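Local coordinates for protein PncC family amidohydrolase (PDB 6L19) that probably hydrolyses the amide of nicotinamide mononucleotide as a CinA C-terminal-type amidohydrolase, at residues 22-27 with 51-56; 75-80 with 86-91; 139-144 with 155-160. The protein carries 3 engineered substitutions. One frame throughout, in Å; residues are numbered along the deposited sequence. Where two conformers were deposited one is given.

Contact 1 of 3, residues 22-27 with 51-56; sequences KLTDLG and TAEFYD
L23 and T24 lie in the last turn of helix 12-25, where a Schellman motif closes the helix, and they pack on E53 and F54. G27 is the C-prime residue of that motif, with positive phi. Its N bonds to T24 O at 3.1 Å, and L28 N turns back to L23 O.

The closest touch is made by one branch of L23. Its CD1 comes obliquely to the F54 ring, 3.6 Å from F54 CD1. The two side chains cross at about a right angle. Their roots meet as well, with L23 CB 4.1 Å from F54 CB. On F54, CG sits between the backbone N and the carbonyl carbon (chi1 66°). This turns the ring toward the helix end, where L23 meets the CD1 side and T24 the CD2 side. T24 CG2 comes to the other ortho carbon, 4.1 Å from F54 CD2.

The contact joins the helix end to the turn that leads into strand 55-61, an outermost strand of the mixed sheet within this chain. T51 O holds that turn with two bonds, from F54 N and from Y55 N, the latter at 2.9 Å. The same oxygen stands over one face of the F54 ring, offset toward the rim. L45 of helix 40-46 also packs on this ring, and L166 on L23.

T24 CG2 also meets the side chain of E53, 3.9 Å from E53 CB and 3.7 Å from E53 OE1. These are plain van der Waals touches. The hydroxyl of T24 bonds instead to A20 O, one turn back in its own helix, which leaves the methyl for E53 and F54. In strand 55-61, the carboxylate of D56 bonds to F62 N and S63 OG of the second subunit.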
loop_
_atom_site.group_PDB
_atom_site.type_symbol
_atom_site.label_atom_id
_atom_site.label_comp_id
_atom_site.label_asym_id
_atom_site.label_seq_id
_atom_site.Cartn_x
_atom_site.Cartn_y
_atom_site.Cartn_z
ATOM N N LYS A 22 17.455 -11.848 -6.050
ATOM C CA LYS A 22 16.983 -12.378 -7.334
ATOM C C LYS A 22 16.553 -11.259 -8.279
ATOM O O LYS A 22 16.875 -11.289 -9.470
ATOM C CB LYS A 22 15.817 -13.345 -7.124
ATOM C CG LYS A 22 16.196 -14.724 -6.623
ATOM C CD LYS A 22 16.679 -15.608 -7.736
ATOM C CE LYS A 22 17.211 -16.921 -7.185
ATOM N NZ LYS A 22 17.348 -17.942 -8.254
ATOM N N LEU A 23 15.837 -10.255 -7.764
ATOM C CA LEU A 23 15.299 -9.199 -8.619
ATOM C C LEU A 23 16.390 -8.236 -9.077
ATOM O O LEU A 23 16.470 -7.894 -10.265
ATOM C CB LEU A 23 14.196 -8.438 -7.880
ATOM C CG LEU A 23 12.940 -9.257 -7.536
ATOM C CD1 LEU A 23 12.037 -8.492 -6.555
ATOM C CD2 LEU A 23 12.177 -9.649 -8.786
ATOM N N THR A 24 17.212 -7.748 -8.142
ATOM C CA THR A 24 18.236 -6.781 -8.526
ATOM C C THR A 24 19.261 -7.399 -9.468
ATOM O O THR A 24 19.819 -6.693 -10.313
ATOM C CB THR A 24 18.934 -6.187 -7.295
ATOM O OG1 THR A 24 19.513 -7.237 -6.510
ATOM C CG2 THR A 24 17.960 -5.379 -6.463
ATOM N N ASP A 25 19.487 -8.714 -9.379
ATOM C CA ASP A 25 20.411 -9.364 -10.308
ATOM C C ASP A 25 20.040 -9.092 -11.766
ATOM O O ASP A 25 20.920 -8.938 -12.623
ATOM C CB ASP A 25 20.445 -10.876 -10.054
ATOM C CG ASP A 25 21.386 -11.272 -8.907
ATOM O OD1 ASP A 25 22.106 -10.400 -8.374
ATOM O OD2 ASP A 25 21.391 -12.465 -8.528
ATOM N N LEU A 26 18.741 -9.029 -12.069
ATOM C CA LEU A 26 18.260 -8.857 -13.437
ATOM C C LEU A 26 17.613 -7.496 -13.653
ATOM O O LEU A 26 16.932 -7.296 -14.665
ATOM C CB LEU A 26 17.279 -9.980 -13.789
ATOM C CG LEU A 26 17.978 -11.323 -14.033
ATOM C CD1 LEU A 26 17.033 -12.522 -14.083
ATOM C CD2 LEU A 26 18.759 -11.232 -15.331
ATOM N N GLY A 27 17.816 -6.554 -12.736
ATOM C CA GLY A 27 17.117 -5.281 -12.815
ATOM C C GLY A 27 15.602 -5.389 -12.826
ATOM O O GLY A 27 14.933 -4.491 -13.339
ATOM N N THR A 51 15.267 -1.879 -0.845
ATOM C CA THR A 51 13.929 -1.872 -1.435
ATOM C C THR A 51 13.833 -0.912 -2.621
ATOM O O THR A 51 13.207 -1.234 -3.640
ATOM C CB THR A 51 12.877 -1.548 -0.356
ATOM O OG1 THR A 51 11.559 -1.540 -0.940
ATOM C CG2 THR A 51 13.151 -0.191 0.321
ATOM N N ALA A 52 14.503 0.244 -2.543
ATOM C CA ALA A 52 14.389 1.228 -3.620
ATOM C C ALA A 52 14.967 0.730 -4.946
ATOM O O ALA A 52 14.605 1.260 -6.004
ATOM C CB ALA A 52 15.069 2.531 -3.212
ATOM N N GLU A 53 15.830 -0.286 -4.929
ATOM C CA GLU A 53 16.354 -0.809 -6.188
ATOM C C GLU A 53 15.392 -1.756 -6.905
ATOM O O GLU A 53 15.676 -2.135 -8.048
ATOM C CB GLU A 53 17.692 -1.526 -5.962
ATOM C CG GLU A 53 18.641 -0.785 -5.012
ATOM C CD GLU A 53 20.029 -1.420 -4.910
ATOM O OE1 GLU A 53 20.162 -2.649 -5.139
ATOM O OE2 GLU A 53 20.990 -0.686 -4.576
ATOM N N PHE A 54 14.266 -2.154 -6.295
ATOM C CA PHE A 54 13.421 -3.114 -7.001
ATOM C C PHE A 54 11.920 -2.927 -6.780
ATOM O O PHE A 54 11.119 -3.590 -7.442
ATOM C CB PHE A 54 13.818 -4.550 -6.630
ATOM C CG PHE A 54 13.551 -4.905 -5.189
ATOM C CD1 PHE A 54 12.322 -5.408 -4.792
ATOM C CD2 PHE A 54 14.535 -4.731 -4.225
ATOM C CE1 PHE A 54 12.084 -5.739 -3.449
ATOM C CE2 PHE A 54 14.298 -5.047 -2.883
ATOM C CZ PHE A 54 13.076 -5.546 -2.498
ATOM N N TYR A 55 11.518 -2.037 -5.877
ATOM C CA TYR A 55 10.118 -1.907 -5.490
ATOM C C TYR A 55 9.733 -0.439 -5.476
ATOM O O TYR A 55 10.403 0.375 -4.836
ATOM C CB TYR A 55 9.860 -2.531 -4.107
ATOM C CG TYR A 55 8.403 -2.534 -3.706
ATOM C CD1 TYR A 55 7.456 -3.245 -4.444
ATOM C CD2 TYR A 55 7.968 -1.827 -2.600
ATOM C CE1 TYR A 55 6.126 -3.251 -4.090
ATOM C CE2 TYR A 55 6.631 -1.838 -2.231
ATOM C CZ TYR A 55 5.716 -2.554 -2.988
ATOM O OH TYR A 55 4.389 -2.576 -2.641
ATOM N N ASP A 56 8.642 -0.107 -6.157
ATOM C CA ASP A 56 8.239 1.286 -6.270
ATOM C C ASP A 56 6.798 1.468 -5.802
ATOM O O ASP A 56 6.551 2.162 -4.807
ATOM C CB ASP A 56 8.423 1.754 -7.715
ATOM C CG ASP A 56 8.242 3.264 -7.889
ATOM O OD1 ASP A 56 7.985 3.994 -6.903
ATOM O OD2 ASP A 56 8.369 3.717 -9.046
#

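Contact 2 of 3, residues 75-80 with 86-91; sequences PETLER and EQTVTE
The side chains of T77 and E91 come from opposite directions, out of two successive helices, and one hydrogen bond joins them. T77 OG1 donates to E91 OE2 at a short 2.5 Å. The oxygen is met on its syn side, 20° out of the carboxylate plane. E91 OE1 is also near the hydroxyl but is not bonded to it, because the angle is poor. E91 reaches across with its chain extended beyond CG.

T77 presents both branches to helix 86-100. Its methyl stands anti to the backbone N and its hydroxyl beside that N (chi1 -61°). This puts the hydroxyl at E91 and turns CG2 toward T88 and Q87. T77 CG2 lies 3.5 Å from T88 OG1 and also packs on the stem of Q87, 3.9 Å from Q87 CB. The end of the Q87 side chain leads away from the other helix.

The two helices form an antiparallel helical hairpin. Their short axes come within 9.4 Å at an angle of 154°, and a brief connection joins them. Helix 86-100 is the inner one: V89 packs on strands 104-110 and 125-132 of the sheet.

T88 and L78 extend the contact. L78 CD2 reaches T88 OG1 at 4.0 Å, with the two side chains at about a right angle. This is a van der Waals touch; the polar partner of T88 OG1 is T82 O, in the link between the helices. L78 also packs on V73 and A83.

The second oxygen of E91, OE1, accepts from the backbone N of R74, just ahead of helix 75-81. The carboxylate is thus held through both oxygens. The nearby start of helix 75-81 would be expected to favour its charged form.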
loop_
_atom_site.group_PDB
_atom_site.type_symbol
_atom_site.label_atom_id
_atom_site.label_comp_id
_atom_site.label_asym_id
_atom_site.label_seq_id
_atom_site.Cartn_x
_atom_site.Cartn_y
_atom_site.Cartn_z
ATOM N N PRO A 75 -16.479 -5.205 -14.911
ATOM C CA PRO A 75 -17.696 -5.498 -14.124
ATOM C C PRO A 75 -18.173 -6.929 -14.288
ATOM O O PRO A 75 -18.603 -7.567 -13.315
ATOM C CB PRO A 75 -18.730 -4.499 -14.666
ATOM C CG PRO A 75 -17.964 -3.511 -15.514
ATOM C CD PRO A 75 -16.671 -4.131 -15.908
ATOM N N GLU A 76 -18.081 -7.454 -15.508
ATOM C CA GLU A 76 -18.533 -8.812 -15.786
ATOM C C GLU A 76 -17.696 -9.839 -15.039
ATOM O O GLU A 76 -18.223 -10.860 -14.588
ATOM C CB GLU A 76 -18.488 -9.074 -17.295
ATOM C CG GLU A 76 -19.318 -8.072 -18.088
ATOM C CD GLU A 76 -18.481 -6.922 -18.675
ATOM O OE1 GLU A 76 -17.508 -6.469 -18.024
ATOM O OE2 GLU A 76 -18.804 -6.470 -19.803
ATOM N N THR A 77 -16.387 -9.609 -14.937
ATOM C CA THR A 77 -15.539 -10.477 -14.126
ATOM C C THR A 77 -16.007 -10.479 -12.678
ATOM O O THR A 77 -16.131 -11.535 -12.052
ATOM C CB THR A 77 -14.075 -10.019 -14.223
ATOM O OG1 THR A 77 -13.634 -10.096 -15.585
ATOM C CG2 THR A 77 -13.162 -10.883 -13.322
ATOM N N LEU A 78 -16.296 -9.297 -12.131
ATOM C CA LEU A 78 -16.747 -9.236 -10.749
ATOM C C LEU A 78 -18.093 -9.940 -10.576
ATOM O O LEU A 78 -18.300 -10.668 -9.595
ATOM C CB LEU A 78 -16.814 -7.780 -10.296
ATOM C CG LEU A 78 -15.441 -7.109 -10.104
ATOM C CD1 LEU A 78 -15.592 -5.629 -9.828
ATOM C CD2 LEU A 78 -14.667 -7.753 -8.959
ATOM N N GLU A 79 -19.012 -9.766 -11.532
ATOM C CA GLU A 79 -20.330 -10.385 -11.398
ATOM C C GLU A 79 -20.249 -11.905 -11.558
ATOM O O GLU A 79 -20.871 -12.645 -10.792
ATOM C CB GLU A 79 -21.308 -9.777 -12.414
ATOM C CG GLU A 79 -21.488 -8.235 -12.345
ATOM C CD GLU A 79 -22.405 -7.767 -11.207
ATOM O OE1 GLU A 79 -22.887 -8.643 -10.459
ATOM O OE2 GLU A 79 -22.647 -6.529 -11.058
ATOM N N ARG A 80 -19.484 -12.388 -12.537
ATOM C CA ARG A 80 -19.418 -13.824 -12.780
ATOM C C ARG A 80 -18.602 -14.567 -11.728
ATOM O O ARG A 80 -18.960 -15.691 -11.355
ATOM C CB ARG A 80 -18.839 -14.099 -14.163
ATOM C CG ARG A 80 -19.815 -13.823 -15.273
ATOM C CD ARG A 80 -19.106 -13.638 -16.589
ATOM N NE ARG A 80 -19.708 -12.551 -17.358
ATOM C CZ ARG A 80 -19.905 -12.581 -18.673
ATOM N NH1 ARG A 80 -20.455 -11.540 -19.293
ATOM N NH2 ARG A 80 -19.544 -13.649 -19.369
ATOM N N GLU A 86 -9.534 -16.274 -9.194
ATOM C CA GLU A 86 -8.326 -16.204 -10.005
ATOM C C GLU A 86 -8.505 -15.290 -11.208
ATOM O O GLU A 86 -7.531 -14.676 -11.656
ATOM C CB GLU A 86 -7.899 -17.622 -10.412
ATOM C CG GLU A 86 -7.510 -18.430 -9.150
ATOM C CD GLU A 86 -6.875 -19.794 -9.417
ATOM O OE1 GLU A 86 -6.575 -20.130 -10.580
ATOM O OE2 GLU A 86 -6.679 -20.542 -8.434
ATOM N N GLN A 87 -9.731 -15.171 -11.727
ATOM C CA GLN A 87 -9.999 -14.237 -12.818
ATOM C C GLN A 87 -9.778 -12.795 -12.366
ATOM O O GLN A 87 -9.121 -12.009 -13.055
ATOM C CB GLN A 87 -11.434 -14.421 -13.327
ATOM C CG GLN A 87 -11.668 -15.726 -14.087
ATOM C CD GLN A 87 -11.987 -16.888 -13.159
ATOM O OE1 GLN A 87 -11.915 -16.777 -11.928
ATOM N NE2 GLN A 87 -12.347 -18.013 -13.748
ATOM N N THR A 88 -10.305 -12.435 -11.193
ATOM C CA THR A 88 -10.152 -11.066 -10.713
ATOM C C THR A 88 -8.687 -10.724 -10.433
ATOM O O THR A 88 -8.216 -9.647 -10.822
ATOM C CB THR A 88 -11.010 -10.857 -9.476
ATOM O OG1 THR A 88 -12.384 -10.858 -9.878
ATOM C CG2 THR A 88 -10.667 -9.512 -8.795
ATOM N N VAL A 89 -7.940 -11.629 -9.780
ATOM C CA VAL A 89 -6.545 -11.291 -9.447
ATOM C C VAL A 89 -5.676 -11.251 -10.699
ATOM O O VAL A 89 -4.703 -10.487 -10.756
ATOM C CB VAL A 89 -5.937 -12.235 -8.390
ATOM C CG1 VAL A 89 -6.500 -11.934 -6.994
ATOM C CG2 VAL A 89 -6.133 -13.707 -8.766
ATOM N N THR A 90 -6.007 -12.047 -11.725
ATOM C CA THR A 90 -5.302 -11.919 -13.000
ATOM C C THR A 90 -5.447 -10.514 -13.560
ATOM O O THR A 90 -4.469 -9.908 -14.018
ATOM C CB THR A 90 -5.825 -12.938 -14.012
ATOM O OG1 THR A 90 -5.542 -14.250 -13.535
ATOM C CG2 THR A 90 -5.126 -12.746 -15.377
ATOM N N GLU A 91 -6.667 -9.970 -13.522
ATOM C CA GLU A 91 -6.867 -8.620 -14.033
ATOM C C GLU A 91 -6.180 -7.595 -13.143
ATOM O O GLU A 91 -5.542 -6.662 -13.651
ATOM C CB GLU A 91 -8.367 -8.321 -14.180
ATOM C CG GLU A 91 -9.005 -9.166 -15.311
ATOM C CD GLU A 91 -10.511 -8.962 -15.462
ATOM O OE1 GLU A 91 -11.040 -7.929 -15.002
ATOM O OE2 GLU A 91 -11.167 -9.854 -16.043
#

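Contact 3 of 3, residues 139-144 with 155-160. Engineered in segment 139-144: M141 (natural residue Val).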
loop_
_atom_site.group_PDB
_atom_site.type_symbol
_atom_site.label_atom_id
_atom_site.label_comp_id
_atom_site.label_asym_id
_atom_site.label_seq_id
_atom_site.Cartn_x
_atom_site.Cartn_y
_atom_site.Cartn_z
ATOM N N ARG A 139 -3.197 -18.995 -8.028
ATOM C CA ARG A 139 -3.498 -20.074 -7.102
ATOM C C ARG A 139 -4.513 -19.592 -6.082
ATOM O O ARG A 139 -4.647 -18.392 -5.818
ATOM C CB ARG A 139 -2.241 -20.588 -6.395
ATOM C CG ARG A 139 -1.704 -21.882 -6.990
ATOM C CD ARG A 139 -0.204 -21.796 -7.205
ATOM N NE ARG A 139 0.315 -22.921 -7.979
ATOM C CZ ARG A 139 0.137 -23.078 -9.285
ATOM N NH1 ARG A 139 -0.554 -22.188 -9.978
ATOM N NH2 ARG A 139 0.655 -24.131 -9.901
ATOM N N THR A 140 -5.228 -20.556 -5.512
ATOM C CA THR A 140 -6.192 -20.312 -4.448
ATOM C C THR A 140 -5.774 -21.125 -3.229
ATOM O O THR A 140 -5.398 -22.293 -3.355
ATOM C CB THR A 140 -7.615 -20.679 -4.879
ATOM O OG1 THR A 140 -7.981 -19.907 -6.027
ATOM C CG2 THR A 140 -8.605 -20.403 -3.757
ATOM N N MET A 141 -5.809 -20.502 -2.060
ATOM C CA MET A 141 -5.437 -21.164 -0.819
ATOM C C MET A 141 -6.549 -20.945 0.193
ATOM O O MET A 141 -7.217 -19.910 0.188
ATOM C CB MET A 141 -4.124 -20.606 -0.246
ATOM C CG MET A 141 -2.866 -20.904 -1.053
ATOM S SD MET A 141 -2.470 -22.632 -1.335
ATOM C CE MET A 141 -1.497 -22.915 0.109
ATOM N N LEU A 142 -6.738 -21.915 1.074
ATOM C CA LEU A 142 -7.588 -21.721 2.239
ATOM C C LEU A 142 -6.698 -21.735 3.477
ATOM O O LEU A 142 -6.062 -22.750 3.773
ATOM C CB LEU A 142 -8.672 -22.793 2.314
ATOM C CG LEU A 142 -9.508 -22.686 3.586
ATOM C CD1 LEU A 142 -10.347 -21.422 3.555
ATOM C CD2 LEU A 142 -10.393 -23.919 3.722
ATOM N N PHE A 143 -6.627 -20.601 4.173
ATOM C CA PHE A 143 -5.760 -20.443 5.337
ATOM C C PHE A 143 -6.580 -20.525 6.617
ATOM O O PHE A 143 -7.624 -19.869 6.735
ATOM C CB PHE A 143 -5.021 -19.106 5.300
ATOM C CG PHE A 143 -4.034 -18.985 4.174
ATOM C CD1 PHE A 143 -2.930 -19.816 4.117
ATOM C CD2 PHE A 143 -4.220 -18.042 3.166
ATOM C CE1 PHE A 143 -2.006 -19.700 3.080
ATOM C CE2 PHE A 143 -3.301 -17.913 2.118
ATOM C CZ PHE A 143 -2.192 -18.745 2.075
ATOM N N SER A 144 -6.084 -21.292 7.587
ATOM C CA SER A 144 -6.715 -21.372 8.900
ATOM C C SER A 144 -6.318 -20.177 9.771
ATOM O O SER A 144 -5.274 -19.548 9.569
ATOM C CB SER A 144 -6.323 -22.674 9.604
ATOM O OG SER A 144 -4.941 -22.667 9.961
ATOM N N VAL A 155 0.739 -13.155 3.045
ATOM C CA VAL A 155 1.956 -12.413 2.715
ATOM C C VAL A 155 3.120 -13.377 2.492
ATOM O O VAL A 155 3.870 -13.268 1.516
ATOM C CB VAL A 155 2.289 -11.391 3.820
ATOM C CG1 VAL A 155 3.700 -10.835 3.625
ATOM C CG2 VAL A 155 1.262 -10.268 3.886
ATOM N N HIS A 156 3.298 -14.324 3.411
ATOM C CA HIS A 156 4.410 -15.265 3.298
ATOM C C HIS A 156 4.291 -16.100 2.026
ATOM O O HIS A 156 5.278 -16.316 1.312
ATOM C CB HIS A 156 4.428 -16.165 4.545
ATOM C CG HIS A 156 5.655 -17.006 4.680
ATOM N ND1 HIS A 156 5.805 -18.217 4.033
ATOM C CD2 HIS A 156 6.783 -16.826 5.408
ATOM C CE1 HIS A 156 6.981 -18.736 4.343
ATOM N NE2 HIS A 156 7.599 -17.907 5.168
ATOM N N PHE A 157 3.079 -16.561 1.718
ATOM C CA PHE A 157 2.889 -17.417 0.551
ATOM C C PHE A 157 3.135 -16.646 -0.744
ATOM O O PHE A 157 3.784 -17.155 -1.667
ATOM C CB PHE A 157 1.479 -18.002 0.590
ATOM C CG PHE A 157 1.149 -18.917 -0.562
ATOM C CD1 PHE A 157 1.616 -20.223 -0.589
ATOM C CD2 PHE A 157 0.327 -18.487 -1.588
ATOM C CE1 PHE A 157 1.285 -21.088 -1.646
ATOM C CE2 PHE A 157 -0.018 -19.342 -2.635
ATOM C CZ PHE A 157 0.471 -20.642 -2.665
ATOM N N SER A 158 2.639 -15.411 -0.824
ATOM C CA SER A 158 2.829 -14.620 -2.034
ATOM C C SER A 158 4.316 -14.438 -2.338
ATOM O O SER A 158 4.725 -14.460 -3.503
ATOM C CB SER A 158 2.130 -13.271 -1.879
ATOM O OG SER A 158 2.814 -12.411 -0.969
ATOM N N LEU A 159 5.139 -14.290 -1.297
ATOM C CA LEU A 159 6.576 -14.080 -1.489
ATOM C C LEU A 159 7.300 -15.390 -1.758
ATOM O O LEU A 159 8.186 -15.454 -2.619
ATOM C CB LEU A 159 7.188 -13.392 -0.258
ATOM C CG LEU A 159 6.705 -11.962 0.040
ATOM C CD1 LEU A 159 7.111 -11.505 1.445
ATOM C CD2 LEU A 159 7.272 -10.999 -1.024
ATOM N N ALA A 160 6.950 -16.437 -1.012
ATOM C CA ALA A 160 7.603 -17.723 -1.201
ATOM C C ALA A 160 7.353 -18.262 -2.604
ATOM O O ALA A 160 8.265 -18.812 -3.234
ATOM C CB ALA A 160 7.120 -18.712 -0.135
#
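Between segments 139-144 and 155-160 the nearest CA atoms are those of M141 and F157, 9.2 Å apart. No hydrogen bond joins the two segments. The contact packs helix 147-165, which follows the strand in the chain, against strand 135-142 of the mixed sheet. The strand is an outermost one of the sheet within this chain and pairs antiparallel with strand 125-132, R139 with F128 and M141 with V126. M141 and F143, two residues apart, both point toward the helix, while T140 points to the other side.

F157 carries the contact from the helix. Its CG is anti to the backbone N (chi1 180°), and the ring reaches out to the strand. M141 is an engineered residue; the natural one is Val. Its CG lies over one face of the F157 ring in a CH-pi contact, 3.9 Å from the ring centroid. The chain bends at chi2 and chi3 and folds across the same ring. M141 SD is then 4.3 Å from the centroid, placed obliquely, which makes a Met-aromatic contact. M141 CE follows on, 3.8 Å from F157 CE1.

F143 comes in at the root of F157. F143 CZ touches F157 CB at 4.0 Å, and the two side chains cross at about a right angle. V150 and A154 of the same helix also pack on F143, and the F128 ring meets F157 edge-to-face.

Between the segments the touches are CH-pi, sulfur-aromatic and apolar, so dispersion probably dominates; the M141 share belongs to the engineered residue.

None of the three contacts is wholly buried. Contacts 1 and 2 are partly buried, and contact 3 lies at the surface. Contacts 1 and 3 both reach the mixed sheet, at its outermost strands 55-61 and 135-142, and their segments meet through apolar touches without a hydrogen bond. Contact 2 pairs two helices and is the one with a polar bond across its segments. Contacts 1 and 2 lie on opposite sides of the chain's centre, about 29 Å apart between centres. Contacts 2 and 3 touch directly: E86 OE2 approaches T140 OG1 at 2.8 Å, a probable hydrogen bond from helix 86-100 to strand 135-142.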